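Local coordinates for protein HTH-type transcriptional regulator LysG (Mycobacterium tuberculosis, PDB 3ISP) that binds DNA as a homodimeric LysR-family transcriptional regulator, probably activating expression of the exporter LysE and repressing its own, at residues A25-L30 and S35-R40; T75-S80 and S275-R280; I97-N102 and T108-V113; R134-G139 and P153-H158; I214-H219 and L235-F240. All coordinates share one frame; numbering follows the deposited sequence.

Contact 1: residues A25-L30 and S35-R40; sequences AAAERL and SAVSQR
Ala27 and Val37 meet with no ring, amide or guanidinium between them, so the touching surface has no flat side-chain faces or edges and is made of methyl groups and backbone. Within these segments the touching is done by one branch of Val37. Its CG2 lies 3.9 Å from Ala27 CA and about as far from Ala27 CB, which puts it against the corner where the alanine side chain leaves the helix. The same methyl, Val37 CG2, comes within 4.3 Å of Ala26 O, a loose approach to the end of helix 23-27. The torsion of Val37 explains which branch is used: CG1 stands anti to the backbone N (chi1 165°), while CG2 sits beside that N and faces residues 25-30. Alanine suits both 26 and 27, because a single methyl lets the two backbones come close, with Ala27 CA and Val37 CA only 6.4 Å apart. The branched valine packs against them from the other helix through one methyl, with no long flexible chain. Behind this pair the packing continues: Val37 also rests on Val17 of helix 9-20 and on Phe23, and Ala26 touches Ala16 and Val17, making a small three-helix core. A short helix and a longer one, joined by a turn and packed against a third, are characteristic of the helix-turn-helix, predicted here at residues 23-42, in which helix 34-48 would be the recognition helix.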
# COMPACT_ATOMS: atom_id res chain seq x y z
N ALA A 25 14.50 23.02 -8.76
CA ALA A 25 15.39 22.92 -7.61
C ALA A 25 16.73 22.36 -8.05
O ALA A 25 17.76 23.02 -7.90
CB ALA A 25 14.77 22.04 -6.53
N ALA A 26 16.72 21.16 -8.62
CA ALA A 26 17.96 20.48 -8.99
C ALA A 26 18.74 21.23 -10.06
O ALA A 26 19.88 20.90 -10.35
CB ALA A 26 17.67 19.07 -9.44
N ALA A 27 18.11 22.25 -10.66
CA ALA A 27 18.77 23.09 -11.64
C ALA A 27 19.61 24.16 -10.93
O ALA A 27 20.79 24.36 -11.25
CB ALA A 27 17.75 23.75 -12.58
N GLU A 28 19.00 24.83 -9.96
CA GLU A 28 19.70 25.79 -9.13
C GLU A 28 20.48 25.02 -8.06
O GLU A 28 20.53 25.43 -6.89
CB GLU A 28 18.71 26.76 -8.48
CG GLU A 28 19.34 28.05 -7.97
CD GLU A 28 18.49 28.74 -6.91
OE1 GLU A 28 17.80 28.04 -6.14
OE2 GLU A 28 18.52 29.99 -6.85
N ARG A 29 21.07 23.90 -8.46
CA ARG A 29 21.83 23.05 -7.56
C ARG A 29 23.01 22.44 -8.30
O ARG A 29 23.92 21.88 -7.70
CB ARG A 29 20.94 21.94 -7.01
CG ARG A 29 21.33 21.45 -5.63
CD ARG A 29 21.03 22.49 -4.55
NE ARG A 29 20.61 21.92 -3.27
CZ ARG A 29 20.98 20.72 -2.80
NH1 ARG A 29 21.80 19.94 -3.49
NH2 ARG A 29 20.52 20.32 -1.62
N LEU A 30 22.97 22.56 -9.62
CA LEU A 30 24.00 22.01 -10.49
C LEU A 30 24.41 23.05 -11.54
O LEU A 30 25.15 22.75 -12.48
CB LEU A 30 23.51 20.75 -11.21
CG LEU A 30 22.83 19.64 -10.41
CD1 LEU A 30 22.63 18.43 -11.30
CD2 LEU A 30 23.65 19.29 -9.19
N SER A 35 15.72 23.40 -18.83
CA SER A 35 15.92 22.76 -20.12
C SER A 35 17.08 21.74 -20.12
O SER A 35 16.92 20.60 -20.58
CB SER A 35 16.13 23.83 -21.20
OG SER A 35 16.26 23.24 -22.49
N ALA A 36 18.24 22.16 -19.61
CA ALA A 36 19.42 21.30 -19.55
C ALA A 36 19.13 20.06 -18.74
O ALA A 36 19.33 18.94 -19.20
CB ALA A 36 20.60 22.05 -18.97
N VAL A 37 18.67 20.28 -17.51
CA VAL A 37 18.26 19.19 -16.64
C VAL A 37 17.25 18.29 -17.36
O VAL A 37 17.33 17.06 -17.29
CB VAL A 37 17.64 19.72 -15.32
CG1 VAL A 37 16.89 18.63 -14.60
CG2 VAL A 37 18.73 20.31 -14.44
N SER A 38 16.32 18.91 -18.07
CA SER A 38 15.30 18.17 -18.80
C SER A 38 15.90 17.33 -19.92
O SER A 38 15.57 16.15 -20.05
CB SER A 38 14.24 19.12 -19.36
OG SER A 38 13.46 19.67 -18.32
N GLN A 39 16.77 17.92 -20.73
CA GLN A 39 17.39 17.19 -21.82
C GLN A 39 18.35 16.17 -21.26
O GLN A 39 18.60 15.13 -21.87
CB GLN A 39 18.17 18.12 -22.76
CG GLN A 39 17.32 18.90 -23.72
CD GLN A 39 18.03 20.14 -24.22
OE1 GLN A 39 17.46 21.23 -24.23
NE2 GLN A 39 19.29 19.98 -24.62
N ARG A 40 18.91 16.49 -20.10
CA ARG A 40 19.90 15.61 -19.51
C ARG A 40 19.23 14.32 -19.05
O ARG A 40 19.71 13.23 -19.36
CB ARG A 40 20.61 16.30 -18.35
CG ARG A 40 21.88 15.62 -17.95
CD ARG A 40 22.81 16.61 -17.28
NE ARG A 40 23.12 17.74 -18.14
CZ ARG A 40 23.86 18.78 -17.77
NH1 ARG A 40 24.35 18.82 -16.53
NH2 ARG A 40 24.10 19.76 -18.62

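Contact 2: residues T75-S80 and S275-R280; sequences TALLES and SPIIAR
Leu77 reaches across from helix 66-82 and divides its two methyls among three residues at the start of helix 276-288. Its CG is anti to the backbone N (chi1 171°), which extends the isobutyl group straight out from the helix. From there CD1 meets Ile277 CD1 at 4.0 Å, while CD2 lies 3.9 Å from Ile278 CD1 and 3.8 Å from Ser275 OG. Both isoleucines hold CG1 beside the backbone N, but they part at the next bond: Ile277 runs on extended (chi2 169°), whereas Ile278 folds back (chi2 -43°) and offers CG1 as well as CD1 to the leucine. Helix 66-82 is the linker helix of a LysR regulator, so this contact docks the regulatory domain onto the rod that connects it to the DNA-binding domain. Serine suits the N-cap, where Ser275 OG accepts a weak bond from Ile278 N at 3.4 Å; the same hydroxyl is also hydrogen-bonded to Glu81, whose other carboxylate oxygen takes Ile277 N. Leucine and isoleucine suit a largely buried, apolar interface; Leu77 and Ile278 also pack on Trp271 and Cys270 of strand 255-271, respectively. On another side of the linker helix, Leu78 packs on Leu78 of the second subunit.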
# COMPACT_ATOMS: atom_id res chain seq x y z
N THR A 75 28.91 5.92 -7.93
CA THR A 75 29.82 6.68 -8.78
C THR A 75 30.34 7.91 -8.06
O THR A 75 31.53 8.24 -8.16
CB THR A 75 29.12 7.09 -10.08
OG1 THR A 75 29.24 6.04 -11.04
CG2 THR A 75 29.74 8.36 -10.64
N ALA A 76 29.46 8.58 -7.32
CA ALA A 76 29.82 9.78 -6.58
C ALA A 76 30.84 9.49 -5.48
O ALA A 76 31.67 10.34 -5.15
CB ALA A 76 28.57 10.42 -5.99
N LEU A 77 30.76 8.29 -4.90
CA LEU A 77 31.69 7.90 -3.85
C LEU A 77 32.99 7.43 -4.47
O LEU A 77 34.08 7.81 -4.02
CB LEU A 77 31.11 6.80 -2.97
CG LEU A 77 32.10 6.18 -1.98
CD1 LEU A 77 32.45 7.15 -0.86
CD2 LEU A 77 31.54 4.92 -1.41
N LEU A 78 32.88 6.61 -5.50
CA LEU A 78 34.04 6.16 -6.27
C LEU A 78 34.83 7.36 -6.74
O LEU A 78 36.06 7.40 -6.64
CB LEU A 78 33.60 5.33 -7.46
CG LEU A 78 33.26 3.88 -7.13
CD1 LEU A 78 33.00 3.08 -8.41
CD2 LEU A 78 34.39 3.27 -6.33
N GLU A 79 34.12 8.35 -7.26
CA GLU A 79 34.77 9.55 -7.77
C GLU A 79 35.52 10.34 -6.69
O GLU A 79 36.67 10.70 -6.88
CB GLU A 79 33.74 10.43 -8.46
CG GLU A 79 34.25 11.81 -8.81
CD GLU A 79 33.17 12.67 -9.41
OE1 GLU A 79 32.68 12.33 -10.52
OE2 GLU A 79 32.79 13.67 -8.77
N SER A 80 34.88 10.59 -5.55
CA SER A 80 35.51 11.43 -4.53
C SER A 80 36.66 10.72 -3.83
O SER A 80 37.53 11.36 -3.23
CB SER A 80 34.48 12.04 -3.55
OG SER A 80 34.02 11.11 -2.57
N SER A 275 36.46 0.24 -2.42
CA SER A 275 36.43 1.51 -1.72
C SER A 275 37.15 1.37 -0.40
O SER A 275 36.75 0.60 0.46
CB SER A 275 35.00 1.96 -1.49
OG SER A 275 34.96 3.26 -0.94
N PRO A 276 38.25 2.10 -0.25
CA PRO A 276 38.90 2.11 1.06
C PRO A 276 37.91 2.50 2.17
O PRO A 276 37.98 1.93 3.26
CB PRO A 276 40.00 3.15 0.89
CG PRO A 276 40.35 3.05 -0.57
CD PRO A 276 39.05 2.79 -1.27
N ILE A 277 36.99 3.43 1.91
CA ILE A 277 36.03 3.80 2.95
C ILE A 277 35.07 2.65 3.26
O ILE A 277 34.84 2.33 4.42
CB ILE A 277 35.22 5.07 2.64
CG1 ILE A 277 36.15 6.24 2.32
CG2 ILE A 277 34.40 5.48 3.84
CD1 ILE A 277 35.43 7.45 1.75
N ILE A 278 34.52 2.01 2.24
CA ILE A 278 33.64 0.86 2.46
C ILE A 278 34.32 -0.27 3.26
O ILE A 278 33.87 -0.63 4.34
CB ILE A 278 33.08 0.29 1.15
CG1 ILE A 278 32.29 1.37 0.41
CG2 ILE A 278 32.20 -0.92 1.44
CD1 ILE A 278 31.39 2.18 1.30
N ALA A 279 35.40 -0.82 2.72
CA ALA A 279 36.14 -1.86 3.42
C ALA A 279 36.39 -1.49 4.88
O ALA A 279 36.20 -2.31 5.78
CB ALA A 279 37.44 -2.17 2.70
N ARG A 280 36.82 -0.25 5.12
CA ARG A 280 37.07 0.20 6.49
C ARG A 280 35.81 0.14 7.35
O ARG A 280 35.85 -0.41 8.45
CB ARG A 280 37.65 1.61 6.50
CG ARG A 280 37.70 2.24 7.87
CD ARG A 280 38.25 3.65 7.79
NE ARG A 280 39.20 3.78 6.68
CZ ARG A 280 38.98 4.52 5.60
NH1 ARG A 280 37.84 5.21 5.48
NH2 ARG A 280 39.90 4.58 4.64

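Contact 3: residues I97-N102 and T108-V113; sequences ITIAVN and TWFSAV
Phe110, whose ring packs on Val101, gives its backbone O to Val113 N at 2.8 Å, and this short turn brings Val113 back over the Phe110 ring. One valine from the turn and one from the strand cover the two faces of the ring. Val113 CG2 stands 3.8 Å above one face, over the centre, and Val101 CG2 covers the opposite face in a CH-pi contact, 3.8 Å from the ring centroid and 16° off the normal. Val101 CG1 sits farther along the same face, near CG and CD1 of the ring, so both valine methyls are used. The third neighbour comes in at the edge: Ile99 CD1 lies close to the ring plane, 4.1 Å from Phe110 CZ. With CG anti to the backbone N (chi1 -165°) the ring is sent out from the turn to the strand; phenylalanine suits the place because a flat apolar ring can take a methyl on each face. Valine and isoleucine at alternate positions suit strand 95-101, since residues two apart present their side chains to the same layer; Leu122 and Val124 of strand 120-126 extend that apolar surface. Val285 of helix 276-288 and Val145 of strand 143-146 also touch the ring. A strand, a helical connection packed on the sheet and a parallel neighbouring strand make a beta-alpha-beta crossover, here in the periplasmic-binding-protein-type regulatory domain of LysR regulators.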
# COMPACT_ATOMS: atom_id res chain seq x y z
N ILE A 97 28.59 9.27 5.00
CA ILE A 97 28.23 7.87 4.82
C ILE A 97 26.89 7.56 5.48
O ILE A 97 26.67 7.88 6.65
CB ILE A 97 29.32 6.91 5.32
CG1 ILE A 97 30.42 6.78 4.27
CG2 ILE A 97 28.75 5.53 5.59
CD1 ILE A 97 29.92 6.18 2.98
N THR A 98 26.00 6.95 4.72
CA THR A 98 24.70 6.59 5.24
C THR A 98 24.58 5.08 5.35
O THR A 98 24.80 4.34 4.39
CB THR A 98 23.56 7.12 4.36
OG1 THR A 98 23.61 8.56 4.32
CG2 THR A 98 22.22 6.68 4.92
N ILE A 99 24.24 4.61 6.55
CA ILE A 99 24.04 3.20 6.72
C ILE A 99 22.76 2.89 7.47
O ILE A 99 22.42 3.57 8.44
CB ILE A 99 25.27 2.50 7.36
CG1 ILE A 99 25.52 2.97 8.77
CG2 ILE A 99 26.53 2.80 6.54
CD1 ILE A 99 27.00 3.07 9.07
N ALA A 100 22.04 1.89 7.00
CA ALA A 100 20.84 1.42 7.67
C ALA A 100 21.21 0.46 8.83
O ALA A 100 22.19 -0.29 8.73
CB ALA A 100 19.93 0.74 6.67
N VAL A 101 20.45 0.50 9.92
CA VAL A 101 20.65 -0.40 11.05
C VAL A 101 19.34 -0.78 11.75
O VAL A 101 18.62 0.10 12.20
CB VAL A 101 21.57 0.23 12.12
CG1 VAL A 101 21.78 -0.72 13.27
CG2 VAL A 101 22.90 0.62 11.51
N ASN A 102 19.04 -2.07 11.85
CA ASN A 102 17.86 -2.53 12.58
C ASN A 102 17.91 -2.13 14.06
O ASN A 102 18.97 -2.17 14.68
CB ASN A 102 17.65 -4.04 12.45
CG ASN A 102 18.76 -4.85 13.10
OD1 ASN A 102 18.51 -5.85 13.77
ND2 ASN A 102 19.99 -4.43 12.90
N THR A 108 22.16 -2.60 20.96
CA THR A 108 23.08 -3.54 21.57
C THR A 108 24.49 -3.35 21.03
O THR A 108 25.20 -2.43 21.43
CB THR A 108 22.61 -4.98 21.40
OG1 THR A 108 22.47 -5.28 20.01
CG2 THR A 108 21.27 -5.18 22.08
N TRP A 109 24.89 -4.19 20.08
CA TRP A 109 26.28 -4.22 19.66
C TRP A 109 26.73 -3.06 18.78
O TRP A 109 27.86 -2.60 18.93
CB TRP A 109 26.58 -5.54 19.00
CG TRP A 109 25.82 -5.79 17.76
CD1 TRP A 109 24.60 -6.40 17.64
CD2 TRP A 109 26.23 -5.46 16.43
NE1 TRP A 109 24.22 -6.45 16.32
CE2 TRP A 109 25.21 -5.89 15.55
CE3 TRP A 109 27.36 -4.84 15.90
CZ2 TRP A 109 25.29 -5.72 14.18
CZ3 TRP A 109 27.44 -4.68 14.54
CH2 TRP A 109 26.41 -5.11 13.69
N PHE A 110 25.87 -2.57 17.88
CA PHE A 110 26.32 -1.63 16.85
C PHE A 110 26.96 -0.35 17.40
O PHE A 110 27.84 0.23 16.78
CB PHE A 110 25.18 -1.26 15.90
CG PHE A 110 25.64 -0.59 14.62
CD1 PHE A 110 25.84 -1.33 13.47
CD2 PHE A 110 25.85 0.77 14.57
CE1 PHE A 110 26.26 -0.71 12.31
CE2 PHE A 110 26.26 1.39 13.41
CZ PHE A 110 26.47 0.65 12.28
N SER A 111 26.49 0.08 18.56
CA SER A 111 27.03 1.24 19.23
C SER A 111 28.55 1.36 19.09
O SER A 111 29.08 2.46 18.96
CB SER A 111 26.67 1.18 20.70
OG SER A 111 27.43 2.11 21.43
N ALA A 112 29.24 0.23 19.13
CA ALA A 112 30.70 0.22 19.18
C ALA A 112 31.33 0.87 17.96
O ALA A 112 32.48 1.30 18.01
CB ALA A 112 31.23 -1.21 19.33
N VAL A 113 30.56 0.94 16.87
CA VAL A 113 31.09 1.35 15.57
C VAL A 113 31.55 2.80 15.55
O VAL A 113 32.40 3.18 14.75
CB VAL A 113 30.05 1.13 14.45
CG1 VAL A 113 30.56 1.67 13.12
CG2 VAL A 113 29.69 -0.34 14.33

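Contact 4: residues R134-G139 and P153-H158; sequences RLLREG and PGCRVH
Leu136 and Cys155 form the inner part of this contact, with Leu136 CD1 3.7 Å from Cys155 SG. The leucine holds CG beside its backbone N (chi1 -76°), and its CB also borders the sulfur, so the thiol lies along the flank of the side chain and not just against its end. Cysteine, small and only weakly polar, suits a buried strand position beside a leucine. Farther out, Arg137 and Pro153 run alongside each other in the same direction: Arg137 CG is 4.0 Å from Pro153 CD, and Arg137 CD is also close to Pro153 CG. Only the aliphatic stem of the arginine is engaged by the proline, and a bend at chi3 (-48°) turns the chain beyond it. Proline suits this place because its ring is rigid and apolar; it also packs on Glu85 of the second subunit.

In the second shell, Gln269 of strand 255-271 and Val152 back Leu136. Arg70 of the linker helix 66-82 ties the end of the helix by a hydrogen bond to Arg137 O and also touches Pro153, while Ile66 packs on Arg137. Backbone shape matters too, for Gly139 leaves the helix with positive phi and Gly154 turns the chain with positive phi (76°) just before the strand. Strand 155-169 then begins beside strand 255-271, where Arg156 pairs through its backbone with Cys270. A helix laid on a mixed sheet in this way belongs to the alpha/beta architecture of the LysR regulatory domain, here at its border with the linker helix.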
# COMPACT_ATOMS: atom_id res chain seq x y z
N ARG A 134 15.43 -1.31 0.64
CA ARG A 134 15.05 -0.24 -0.27
C ARG A 134 16.15 0.82 -0.38
O ARG A 134 16.58 1.18 -1.47
CB ARG A 134 13.74 0.43 0.15
CG ARG A 134 13.23 1.46 -0.87
CD ARG A 134 12.09 2.32 -0.34
NE ARG A 134 11.26 2.86 -1.42
CZ ARG A 134 10.51 3.96 -1.32
NH1 ARG A 134 10.49 4.66 -0.19
NH2 ARG A 134 9.80 4.37 -2.36
N LEU A 135 16.61 1.30 0.78
CA LEU A 135 17.64 2.32 0.84
C LEU A 135 18.95 1.84 0.21
O LEU A 135 19.75 2.64 -0.28
CB LEU A 135 17.86 2.75 2.29
CG LEU A 135 16.60 3.20 3.04
CD1 LEU A 135 16.88 3.40 4.52
CD2 LEU A 135 16.04 4.46 2.42
N LEU A 136 19.18 0.53 0.23
CA LEU A 136 20.35 -0.01 -0.46
C LEU A 136 20.15 0.04 -1.97
O LEU A 136 21.00 0.56 -2.69
CB LEU A 136 20.65 -1.44 -0.01
CG LEU A 136 21.29 -1.60 1.36
CD1 LEU A 136 21.77 -3.03 1.51
CD2 LEU A 136 22.44 -0.62 1.51
N ARG A 137 19.05 -0.52 -2.45
CA ARG A 137 18.72 -0.45 -3.86
C ARG A 137 18.80 0.97 -4.39
O ARG A 137 19.34 1.20 -5.47
CB ARG A 137 17.33 -1.01 -4.12
CG ARG A 137 17.28 -2.52 -4.25
CD ARG A 137 15.93 -3.00 -4.74
NE ARG A 137 14.84 -2.37 -3.99
CZ ARG A 137 14.30 -2.88 -2.89
NH1 ARG A 137 14.75 -4.03 -2.39
NH2 ARG A 137 13.31 -2.23 -2.28
N GLU A 138 18.28 1.92 -3.63
CA GLU A 138 18.15 3.30 -4.09
C GLU A 138 19.42 4.15 -3.94
O GLU A 138 19.41 5.37 -4.20
CB GLU A 138 16.96 3.99 -3.39
CG GLU A 138 15.57 3.47 -3.79
CD GLU A 138 14.43 4.26 -3.16
OE1 GLU A 138 14.72 5.20 -2.37
OE2 GLU A 138 13.24 3.95 -3.44
N GLY A 139 20.51 3.52 -3.52
CA GLY A 139 21.78 4.20 -3.32
C GLY A 139 21.79 5.11 -2.11
O GLY A 139 22.80 5.73 -1.80
N PRO A 153 20.54 -5.97 -4.85
CA PRO A 153 21.16 -5.47 -6.09
C PRO A 153 22.30 -4.47 -5.86
O PRO A 153 22.11 -3.45 -5.18
CB PRO A 153 20.00 -4.78 -6.80
CG PRO A 153 18.80 -5.55 -6.37
CD PRO A 153 19.07 -5.99 -4.95
N GLY A 154 23.47 -4.77 -6.42
CA GLY A 154 24.64 -3.93 -6.26
C GLY A 154 25.31 -4.05 -4.90
O GLY A 154 26.01 -3.13 -4.46
N CYS A 155 25.11 -5.19 -4.23
CA CYS A 155 25.55 -5.35 -2.85
C CYS A 155 26.23 -6.68 -2.53
O CYS A 155 25.75 -7.74 -2.90
CB CYS A 155 24.35 -5.16 -1.93
SG CYS A 155 24.03 -3.48 -1.44
N ARG A 156 27.36 -6.60 -1.83
CA ARG A 156 27.97 -7.79 -1.22
C ARG A 156 27.35 -8.10 0.15
O ARG A 156 26.95 -7.19 0.89
CB ARG A 156 29.48 -7.58 -1.03
CG ARG A 156 30.30 -7.82 -2.25
CD ARG A 156 31.78 -7.92 -1.90
NE ARG A 156 32.62 -7.45 -3.01
CZ ARG A 156 33.10 -6.22 -3.11
NH1 ARG A 156 32.85 -5.32 -2.15
NH2 ARG A 156 33.85 -5.89 -4.15
N VAL A 157 27.30 -9.38 0.49
CA VAL A 157 26.73 -9.85 1.75
C VAL A 157 27.79 -10.41 2.67
O VAL A 157 28.55 -11.30 2.28
CB VAL A 157 25.72 -10.96 1.49
CG1 VAL A 157 25.32 -11.62 2.79
CG2 VAL A 157 24.51 -10.43 0.74
N HIS A 158 27.84 -9.89 3.90
CA HIS A 158 28.74 -10.39 4.95
C HIS A 158 27.97 -10.91 6.18
O HIS A 158 27.19 -10.17 6.79
CB HIS A 158 29.67 -9.29 5.44
CG HIS A 158 30.57 -8.74 4.38
ND1 HIS A 158 30.25 -7.63 3.64
CD2 HIS A 158 31.79 -9.14 3.96
CE1 HIS A 158 31.23 -7.36 2.81
NE2 HIS A 158 32.18 -8.26 2.98

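Contact 5: residues I214-H219 and L235-F240; sequences ITRPTH and LGWGMF
Arg216 opens the contact by bringing its NE to 3.9 Å from Trp237 CZ2. Its CG is tucked in between the backbone N and the carbonyl carbon (chi1 53°), and a further bend at chi2 brings the chain up to the benzo part of the indole, roughly perpendicular to the tryptophan side chain, with the guanidinium and ring planes 28° apart. The approach is oblique, and the charge itself is answered elsewhere, by a salt bridge from NH2 to Asp203. Arginine suits the spot because its long chain can touch the tryptophan while its end reaches that carboxylate. Pro217 and His219 both pair through their backbones with Ser192, and Thr218 O is hydrogen-bonded to Arg96 of the third subunit. At His219 the ring lies broadside to Leu235, whose CD1 stands 4.1 Å from the ring centroid and 4° off its normal, a CH-pi contact. The histidine ND1 is hydrogen-bonded to Leu122 N of the third subunit, so an imidazole serves here as both an apolar face and a polar link between chains. In the chain, 214-219 links helix 201-210 to helix 224-232; it lies beside the entry to strand 238-241, with Trp237 also packed on Leu205 and on Ala169 of strand 155-169.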
# COMPACT_ATOMS: atom_id res chain seq x y z
N ILE A 214 -0.93 -19.23 18.12
CA ILE A 214 -1.95 -18.84 19.09
C ILE A 214 -2.26 -17.35 18.99
O ILE A 214 -1.38 -16.53 19.20
CB ILE A 214 -1.44 -19.11 20.52
CG1 ILE A 214 -0.61 -20.39 20.57
CG2 ILE A 214 -2.60 -19.10 21.52
CD1 ILE A 214 -1.38 -21.63 20.19
N THR A 215 -3.50 -17.00 18.69
CA THR A 215 -3.86 -15.58 18.75
C THR A 215 -4.14 -15.13 20.20
O THR A 215 -4.82 -15.82 20.97
CB THR A 215 -5.01 -15.20 17.79
OG1 THR A 215 -6.21 -15.91 18.16
CG2 THR A 215 -4.63 -15.54 16.35
N ARG A 216 -3.59 -13.98 20.55
CA ARG A 216 -3.63 -13.47 21.93
C ARG A 216 -3.84 -11.96 21.95
O ARG A 216 -3.79 -11.30 20.91
CB ARG A 216 -2.32 -13.80 22.63
CG ARG A 216 -1.10 -13.33 21.86
CD ARG A 216 0.06 -14.29 22.05
NE ARG A 216 1.24 -13.97 21.24
CZ ARG A 216 1.27 -13.97 19.91
NH1 ARG A 216 0.18 -14.24 19.22
NH2 ARG A 216 2.39 -13.69 19.28
N PRO A 217 -4.08 -11.41 23.15
CA PRO A 217 -4.04 -9.95 23.24
C PRO A 217 -2.60 -9.48 23.06
O PRO A 217 -1.70 -10.00 23.73
CB PRO A 217 -4.52 -9.67 24.67
CG PRO A 217 -4.34 -10.97 25.39
CD PRO A 217 -4.65 -12.01 24.36
N THR A 218 -2.38 -8.53 22.17
CA THR A 218 -1.03 -8.05 21.92
C THR A 218 -0.90 -6.53 21.81
O THR A 218 -1.56 -5.88 20.98
CB THR A 218 -0.38 -8.74 20.68
OG1 THR A 218 0.63 -7.87 20.13
CG2 THR A 218 -1.43 -9.04 19.62
N HIS A 219 -0.04 -5.97 22.67
CA HIS A 219 0.29 -4.56 22.66
C HIS A 219 1.32 -4.25 21.59
O HIS A 219 2.23 -5.04 21.37
CB HIS A 219 0.90 -4.17 24.00
CG HIS A 219 -0.04 -4.26 25.15
ND1 HIS A 219 -1.09 -3.38 25.32
CD2 HIS A 219 -0.09 -5.11 26.20
CE1 HIS A 219 -1.75 -3.70 26.42
NE2 HIS A 219 -1.16 -4.75 26.97
N LEU A 235 3.08 -4.98 31.06
CA LEU A 235 2.05 -5.01 30.02
C LEU A 235 1.92 -6.36 29.31
O LEU A 235 0.82 -6.77 28.94
CB LEU A 235 2.31 -3.92 28.98
CG LEU A 235 1.53 -2.63 29.15
CD1 LEU A 235 1.74 -1.70 27.95
CD2 LEU A 235 0.05 -2.96 29.33
N GLY A 236 3.05 -7.04 29.12
CA GLY A 236 3.05 -8.29 28.38
C GLY A 236 4.42 -8.90 28.26
O GLY A 236 5.40 -8.30 28.70
N TRP A 237 4.51 -10.10 27.69
CA TRP A 237 5.80 -10.72 27.39
C TRP A 237 6.20 -10.40 25.95
O TRP A 237 5.34 -10.14 25.10
CB TRP A 237 5.78 -12.25 27.61
CG TRP A 237 4.92 -12.99 26.61
CD1 TRP A 237 3.58 -13.22 26.70
CD2 TRP A 237 5.34 -13.58 25.38
NE1 TRP A 237 3.14 -13.92 25.59
CE2 TRP A 237 4.21 -14.15 24.77
CE3 TRP A 237 6.57 -13.67 24.72
CZ2 TRP A 237 4.27 -14.81 23.54
CZ3 TRP A 237 6.62 -14.32 23.50
CH2 TRP A 237 5.48 -14.88 22.93
N GLY A 238 7.51 -10.40 25.69
CA GLY A 238 8.04 -10.10 24.37
C GLY A 238 9.46 -10.59 24.15
O GLY A 238 10.16 -10.91 25.11
N MET A 239 9.89 -10.65 22.90
CA MET A 239 11.23 -11.11 22.58
C MET A 239 12.27 -9.98 22.65
O MET A 239 12.14 -8.95 21.99
CB MET A 239 11.25 -11.78 21.21
CG MET A 239 10.10 -12.73 20.95
SD MET A 239 10.25 -14.31 21.78
CE MET A 239 12.01 -14.49 21.99
N PHE A 240 13.31 -10.21 23.44
CA PHE A 240 14.34 -9.20 23.68
C PHE A 240 15.73 -9.69 23.30
O PHE A 240 16.13 -10.79 23.64
CB PHE A 240 14.38 -8.84 25.17
CG PHE A 240 13.38 -7.79 25.58
CD1 PHE A 240 13.79 -6.51 25.88
CD2 PHE A 240 12.04 -8.10 25.68
CE1 PHE A 240 12.88 -5.54 26.26
CE2 PHE A 240 11.12 -7.13 26.07
CZ PHE A 240 11.55 -5.85 26.36

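In the fold
Contact 1 stands apart in the DNA-binding domain, about 52 Å centre to centre from contact 5, and is a small methyl-to-backbone core. Contact 2 joins the linker helix to the regulatory domain and touches contact 3 where Ile277 packs on Ile97; both are buried and largely apolar, but contact 2 uses branched aliphatic chains and contact 3 an aromatic ring. Contacts 3, 4 and 5 all reach the same mixed sheet, 4 and 5 through neighbouring strands 155-169 and 238-241. Contact 4 is only partly buried, with an arginine stem and a proline at its margin. Contact 5, though buried, mixes apolar and polar chemistry, with a salt bridge in its own chain and bonds to the third subunit.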